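Local coordinates for protein replicative DNA helicase (Nostoc punctiforme, PDB 4O1R) that contains an intein, which probably excises itself from the helicase precursor and joins the flanking segments by protein splicing, at residues Q19-I22 with K23-V26; W34-E38 with A39-L43; W84-L87 with D88-T91. One frame throughout, in Å; residues are numbered along the deposited sequence.

Contact 1: residues Q19-I22 with K23-V26; sequences QVPI and KELV
One face of the Glu-24 carboxylate is covered by the CG-CD side of the Pro-21 ring, the two planes inclined to each other rather than stacked. Pro-21 CG sits 3.6 Å from Glu-24 OE2, and Pro-21 CD 3.7 Å from Glu-24 OE1, so each oxygen has a ring carbon beside it and the contact is van der Waals in kind. Val-20 CG1 approaches Glu-24 OE1 from the same side of the carboxylate, but further out. The torsions explain the approach: Glu-24 CG stands beside its own backbone N (chi1 -65°), and the chain then runs extended, back toward the proline. Two backbone hydrogen bonds bring the segments together. Glu-24 N donates to Pro-21 O at 2.9 Å, and Leu-25 N donates to Ile-22 O at 3.0 Å; in each the donor stands above the carbonyl plane, not on a lone pair. Both bonds link residues three apart, with helical phi/psi at the residues inside them, so the chain makes two overlapping beta-turns that end strand 19-21. The same Val-20 CG1 also fits loosely against Glu-24 CB and Leu-25 CG, 4.0 Å from the latter. Val-20 is modelled in two conformers, so its touches on Glu-24 and Leu-25 hold only for the one described. Ile-22 turns its side chain away from the turn and into the protein, where it meets Phe-123 and Leu-125 of strand 106-126. Leu-25 is likewise buried, whereas Lys-23 and Glu-24 are exposed. Strand 19-21 is the partner of strand 10-12 in a small antiparallel sheet; Val-20 bonds to Val-11 through the backbone, and the pairing continues past the strand with Ile-22 to Ser-9 and Lys-23 to Gly-7.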
# COMPACT_ATOMS: atom_id res chain seq x y z
N GLN A 19 -6.90 -0.06 12.61
CA GLN A 19 -6.17 0.64 11.55
C GLN A 19 -5.16 1.56 12.22
O GLN A 19 -5.54 2.41 13.03
CB GLN A 19 -7.14 1.44 10.68
CG GLN A 19 -8.16 0.54 10.00
CD GLN A 19 -9.21 1.31 9.23
OE1 GLN A 19 -8.93 1.90 8.20
NE2 GLN A 19 -10.44 1.29 9.74
N VAL A 20 -3.88 1.35 11.91
CA VAL A 20 -2.78 2.04 12.60
C VAL A 20 -1.90 2.78 11.59
O VAL A 20 -1.56 2.21 10.55
CB VAL A 20 -1.84 0.97 13.24
CG1 VAL A 20 -0.63 1.63 13.95
CG2 VAL A 20 -2.60 0.04 14.17
N PRO A 21 -1.52 4.03 11.89
CA PRO A 21 -0.57 4.72 11.00
C PRO A 21 0.76 3.98 10.97
O PRO A 21 1.31 3.57 12.01
CB PRO A 21 -0.41 6.10 11.65
CG PRO A 21 -1.54 6.25 12.60
CD PRO A 21 -1.99 4.88 13.00
N ILE A 22 1.30 3.81 9.78
CA ILE A 22 2.52 3.04 9.61
C ILE A 22 3.68 3.61 10.46
O ILE A 22 4.52 2.85 10.97
CB ILE A 22 2.87 2.93 8.10
CG1 ILE A 22 4.03 1.97 7.87
CG2 ILE A 22 3.13 4.31 7.49
CD1 ILE A 22 4.28 1.66 6.40
N LYS A 23 3.71 4.93 10.64
CA LYS A 23 4.79 5.54 11.44
C LYS A 23 4.81 4.95 12.87
O LYS A 23 5.87 4.84 13.48
CB LYS A 23 4.68 7.06 11.48
CG LYS A 23 5.73 7.70 12.37
CD LYS A 23 5.56 9.18 12.54
CE LYS A 23 6.69 9.71 13.42
NZ LYS A 23 6.67 11.19 13.50
N GLU A 24 3.65 4.56 13.38
CA GLU A 24 3.56 4.04 14.76
C GLU A 24 4.07 2.61 14.90
O GLU A 24 4.27 2.12 16.01
CB GLU A 24 2.12 4.18 15.28
CG GLU A 24 1.69 5.64 15.42
CD GLU A 24 0.26 5.83 15.91
OE1 GLU A 24 -0.37 4.84 16.32
OE2 GLU A 24 -0.23 6.98 15.86
N LEU A 25 4.31 1.94 13.77
CA LEU A 25 4.76 0.55 13.80
C LEU A 25 6.27 0.40 13.74
O LEU A 25 6.78 -0.72 13.84
CB LEU A 25 4.11 -0.25 12.66
CG LEU A 25 2.60 -0.40 12.82
CD1 LEU A 25 2.02 -0.90 11.52
CD2 LEU A 25 2.27 -1.33 13.98
N VAL A 26 6.99 1.51 13.57
CA VAL A 26 8.45 1.44 13.45
C VAL A 26 9.05 0.68 14.63
O VAL A 26 8.73 0.96 15.78
CB VAL A 26 9.11 2.84 13.26
CG1 VAL A 26 10.62 2.77 13.42
CG2 VAL A 26 8.74 3.41 11.91

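Contact 2: residues W34-E38 with A39-L43; sequences WALNE and ATMQL
Asn-37 turns its side-chain oxygen onto the backbone of the loop that follows: OD1 accepts Ala-39 N at 2.9 Å, closing an Asx turn, and takes a second, weak bond from Thr-40 N. With CG anti to the backbone N (chi1 -180°), the amide reaches forward along the chain to meet these donors. Thr-40 OG1 crosses beside it, 3.4 Å from Asn-37 CB. The main-chain carbonyl Asn-37 O gathers three weak bonds, from Thr-40 N, Met-41 N and Gln-42 N, while Asn-37 N donates to Gln-42 O at 2.9 Å. This is the tight end of the beta hairpin made by strands 31-37 and 42-55, with a G1 beta bulge in which Met-41 and Gln-42 both face Asn-37. Met-41 takes a left-handed helical conformation there (phi 55°), and its bent side chain carries SD to 3.5 Å from Glu-38 O. With an alanine at Asn-37, Ala-39 N would probably lose its acceptor, and Glu-44 OE2 the ND2 donor it now has. Against the bulge, Leu-36 CD1 rests 3.7 Å from Met-41 C; one step further along the strands, Leu-43 CA makes a CA-H...O contact with Ala-35 O. Trp-34 CE3 reaches Leu-43 CB at 4.1 Å, the two side chains roughly perpendicular. Further out, Gln-42 is held by Ser-104 and Asp-105, and Ile-106 packs on both Leu-36 and Met-41.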
# COMPACT_ATOMS: atom_id res chain seq x y z
N TRP A 34 -2.97 -7.36 6.34
CA TRP A 34 -3.55 -7.98 5.15
C TRP A 34 -2.65 -7.78 3.94
O TRP A 34 -2.03 -6.73 3.78
CB TRP A 34 -4.95 -7.43 4.85
CG TRP A 34 -5.93 -7.87 5.87
CD1 TRP A 34 -6.44 -7.12 6.89
CD2 TRP A 34 -6.48 -9.18 6.01
NE1 TRP A 34 -7.30 -7.88 7.64
CE2 TRP A 34 -7.34 -9.15 7.13
CE3 TRP A 34 -6.34 -10.38 5.30
CZ2 TRP A 34 -8.05 -10.27 7.55
CZ3 TRP A 34 -7.05 -11.50 5.72
CH2 TRP A 34 -7.90 -11.43 6.84
N ALA A 35 -2.59 -8.81 3.09
CA ALA A 35 -1.80 -8.77 1.86
C ALA A 35 -2.48 -9.59 0.79
O ALA A 35 -3.32 -10.44 1.06
CB ALA A 35 -0.40 -9.30 2.11
N LEU A 36 -2.09 -9.34 -0.45
CA LEU A 36 -2.66 -10.08 -1.56
C LEU A 36 -1.83 -11.32 -1.88
O LEU A 36 -0.62 -11.24 -2.05
CB LEU A 36 -2.70 -9.17 -2.79
CG LEU A 36 -3.22 -9.81 -4.08
CD1 LEU A 36 -4.70 -10.11 -4.02
CD2 LEU A 36 -2.91 -8.89 -5.25
N ASN A 37 -2.50 -12.47 -1.94
CA ASN A 37 -1.91 -13.65 -2.57
C ASN A 37 -2.21 -13.57 -4.06
O ASN A 37 -3.35 -13.72 -4.47
CB ASN A 37 -2.47 -14.93 -1.95
CG ASN A 37 -1.88 -16.18 -2.56
OD1 ASN A 37 -1.41 -16.16 -3.70
ND2 ASN A 37 -1.91 -17.28 -1.81
N GLU A 38 -1.19 -13.30 -4.87
CA GLU A 38 -1.38 -13.07 -6.30
C GLU A 38 -1.79 -14.31 -7.10
O GLU A 38 -2.34 -14.20 -8.19
CB GLU A 38 -0.12 -12.48 -6.91
CG GLU A 38 -0.15 -10.98 -7.05
CD GLU A 38 0.85 -10.51 -8.07
OE1 GLU A 38 0.47 -10.36 -9.26
OE2 GLU A 38 2.02 -10.34 -7.69
N ALA A 39 -1.52 -15.49 -6.54
CA ALA A 39 -1.89 -16.74 -7.20
C ALA A 39 -3.40 -17.00 -7.09
O ALA A 39 -4.01 -17.48 -8.05
CB ALA A 39 -1.11 -17.90 -6.63
N THR A 40 -3.98 -16.67 -5.94
CA THR A 40 -5.41 -16.86 -5.72
C THR A 40 -6.20 -15.57 -5.96
O THR A 40 -7.42 -15.60 -6.09
CB THR A 40 -5.71 -17.35 -4.28
OG1 THR A 40 -5.26 -16.36 -3.34
CG2 THR A 40 -4.99 -18.66 -3.99
N MET A 41 -5.48 -14.45 -6.03
CA MET A 41 -6.08 -13.12 -6.07
C MET A 41 -7.03 -12.88 -4.89
O MET A 41 -8.08 -12.25 -5.02
CB MET A 41 -6.72 -12.81 -7.43
CG MET A 41 -5.70 -12.73 -8.56
SD MET A 41 -4.45 -11.45 -8.33
CE MET A 41 -5.41 -9.96 -8.61
N GLN A 42 -6.63 -13.40 -3.73
CA GLN A 42 -7.40 -13.25 -2.50
C GLN A 42 -6.52 -12.64 -1.43
O GLN A 42 -5.30 -12.87 -1.42
CB GLN A 42 -7.91 -14.61 -2.01
CG GLN A 42 -8.77 -15.38 -3.00
CD GLN A 42 -10.19 -14.88 -3.03
OE1 GLN A 42 -10.96 -15.12 -2.10
NE2 GLN A 42 -10.54 -14.17 -4.10
N LEU A 43 -7.13 -11.88 -0.54
CA LEU A 43 -6.43 -11.33 0.61
C LEU A 43 -6.13 -12.42 1.64
O LEU A 43 -6.95 -13.32 1.87
CB LEU A 43 -7.23 -10.21 1.28
CG LEU A 43 -7.46 -8.88 0.57
CD1 LEU A 43 -8.05 -7.92 1.59
CD2 LEU A 43 -6.16 -8.30 0.00

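Contact 3: residues W84-L87 with D88-T91; sequences WKRL and DELT. With NA (sodium ion), chain B.
Arg-86 and Asp-88 form a salt bridge on the surface of a short 3-10 turn that ends strand 83-86 of this mostly beta intein domain. The packed side is that of Leu-87 and Leu-90. Glu-89 N bonds to Arg-86 O at 2.8 Å and Leu-90 N to Leu-87 O at 3.1 Å. This winding brings Leu-90 CD2 to 3.9 Å from Lys-85 CB, while Leu-87 reaches Phe-60 and Ile-114, and Leu-90 reaches Leu-62 and Ile-111. The outer side is polar. Arg-86 grips Asp-88 side-on with two nearly straight bonds, NE to OD1 and NH2 to OD2, both 2.8 Å, and the guanidinium and carboxylate planes are only 16° apart. Asp-88 CG stands between its backbone N and carbonyl carbon (chi1 64°), which turns the carboxylate back alongside the arginine. Lys-85 NZ has a salt bridge to Glu-94, and through a water it also reaches Glu-89 O. At the end of the turn Thr-91 OG1 binds a sodium ion at 2.4 Å; two waters, each 2.4 Å from the sodium, and Pro-92 O complete the ligands seen.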
# COMPACT_ATOMS: atom_id res chain seq x y z
N TRP A 84 2.71 -5.23 -11.80
CA TRP A 84 3.09 -4.18 -10.85
C TRP A 84 3.76 -3.02 -11.60
O TRP A 84 4.59 -3.25 -12.49
CB TRP A 84 4.04 -4.74 -9.80
CG TRP A 84 3.41 -5.77 -8.93
CD1 TRP A 84 3.46 -7.13 -9.09
CD2 TRP A 84 2.61 -5.54 -7.76
NE1 TRP A 84 2.75 -7.76 -8.10
CE2 TRP A 84 2.22 -6.81 -7.26
CE3 TRP A 84 2.20 -4.38 -7.08
CZ2 TRP A 84 1.44 -6.96 -6.11
CZ3 TRP A 84 1.42 -4.53 -5.92
CH2 TRP A 84 1.05 -5.81 -5.46
N LYS A 85 3.39 -1.80 -11.24
CA LYS A 85 3.94 -0.59 -11.86
C LYS A 85 4.25 0.46 -10.81
O LYS A 85 3.49 0.63 -9.84
CB LYS A 85 2.95 0.02 -12.85
CG LYS A 85 2.61 -0.85 -14.05
CD LYS A 85 2.04 -0.01 -15.16
CE LYS A 85 1.71 -0.85 -16.35
NZ LYS A 85 1.01 -0.02 -17.36
N ARG A 86 5.36 1.16 -11.00
CA ARG A 86 5.68 2.33 -10.18
C ARG A 86 4.59 3.38 -10.29
O ARG A 86 4.02 3.58 -11.37
CB ARG A 86 6.98 2.95 -10.68
CG ARG A 86 8.22 2.09 -10.54
CD ARG A 86 9.36 2.65 -11.36
NE ARG A 86 9.68 4.03 -10.95
CZ ARG A 86 10.80 4.40 -10.33
NH1 ARG A 86 11.72 3.51 -9.99
NH2 ARG A 86 10.96 5.69 -10.02
N LEU A 87 4.34 4.07 -9.19
CA LEU A 87 3.41 5.19 -9.20
C LEU A 87 3.74 6.17 -10.34
O LEU A 87 2.83 6.65 -11.05
CB LEU A 87 3.40 5.90 -7.83
CG LEU A 87 2.49 7.14 -7.73
CD1 LEU A 87 1.98 7.32 -6.30
CD2 LEU A 87 3.20 8.40 -8.21
N ASP A 88 5.03 6.45 -10.53
CA ASP A 88 5.42 7.42 -11.54
C ASP A 88 5.42 6.86 -12.97
O ASP A 88 5.84 7.55 -13.90
CB ASP A 88 6.74 8.13 -11.16
CG ASP A 88 7.93 7.20 -11.10
OD1 ASP A 88 7.89 6.08 -11.66
OD2 ASP A 88 8.94 7.60 -10.47
N GLU A 89 4.89 5.64 -13.12
CA GLU A 89 4.60 5.08 -14.45
C GLU A 89 3.10 4.87 -14.69
O GLU A 89 2.71 4.41 -15.76
CB GLU A 89 5.36 3.76 -14.65
CG GLU A 89 6.90 3.97 -14.69
CD GLU A 89 7.41 4.74 -15.93
OE1 GLU A 89 6.76 4.70 -17.00
OE2 GLU A 89 8.47 5.40 -15.84
N LEU A 90 2.26 5.24 -13.73
CA LEU A 90 0.82 5.09 -13.87
C LEU A 90 0.23 6.25 -14.64
O LEU A 90 0.74 7.38 -14.59
CB LEU A 90 0.16 4.99 -12.50
CG LEU A 90 0.52 3.75 -11.68
CD1 LEU A 90 -0.01 3.88 -10.27
CD2 LEU A 90 -0.04 2.50 -12.34
N THR A 91 -0.87 5.99 -15.34
CA THR A 91 -1.49 6.99 -16.19
C THR A 91 -2.92 7.29 -15.72
O THR A 91 -3.53 6.50 -14.98
CB THR A 91 -1.52 6.53 -17.68
OG1 THR A 91 -2.38 5.39 -17.81
CG2 THR A 91 -0.10 6.19 -18.20
NA NA B . -4.44 5.78 -19.00
O HOH W 1 1.03 2.86 -17.23
O HOH W 2 -4.52 3.39 -18.81
O HOH W 3 -6.26 5.68 -20.53

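How the contacts relate
The three contacts follow one another along the chain, each a local turn at the end of a strand, and each centred about 13 Å from the centre of the chain. Contacts 1 and 3 lie on opposite sides of that centre, about 25 Å apart between centres. Contact 1 comes no nearer to contact 2 than about 8 Å between nearest atoms. Only contacts 2 and 3 touch: Glu-38 OE2 probably accepts a hydrogen bond from Trp-84 NE1 at 2.7 Å, tying the hairpin loop to strand 83-86. Trp-84 also stacks edge-to-face with His-141 on the C-terminal strand. A sodium ion is bound in contact 3, and a different sodium lies about 8 Å from the Glu-38 side chain.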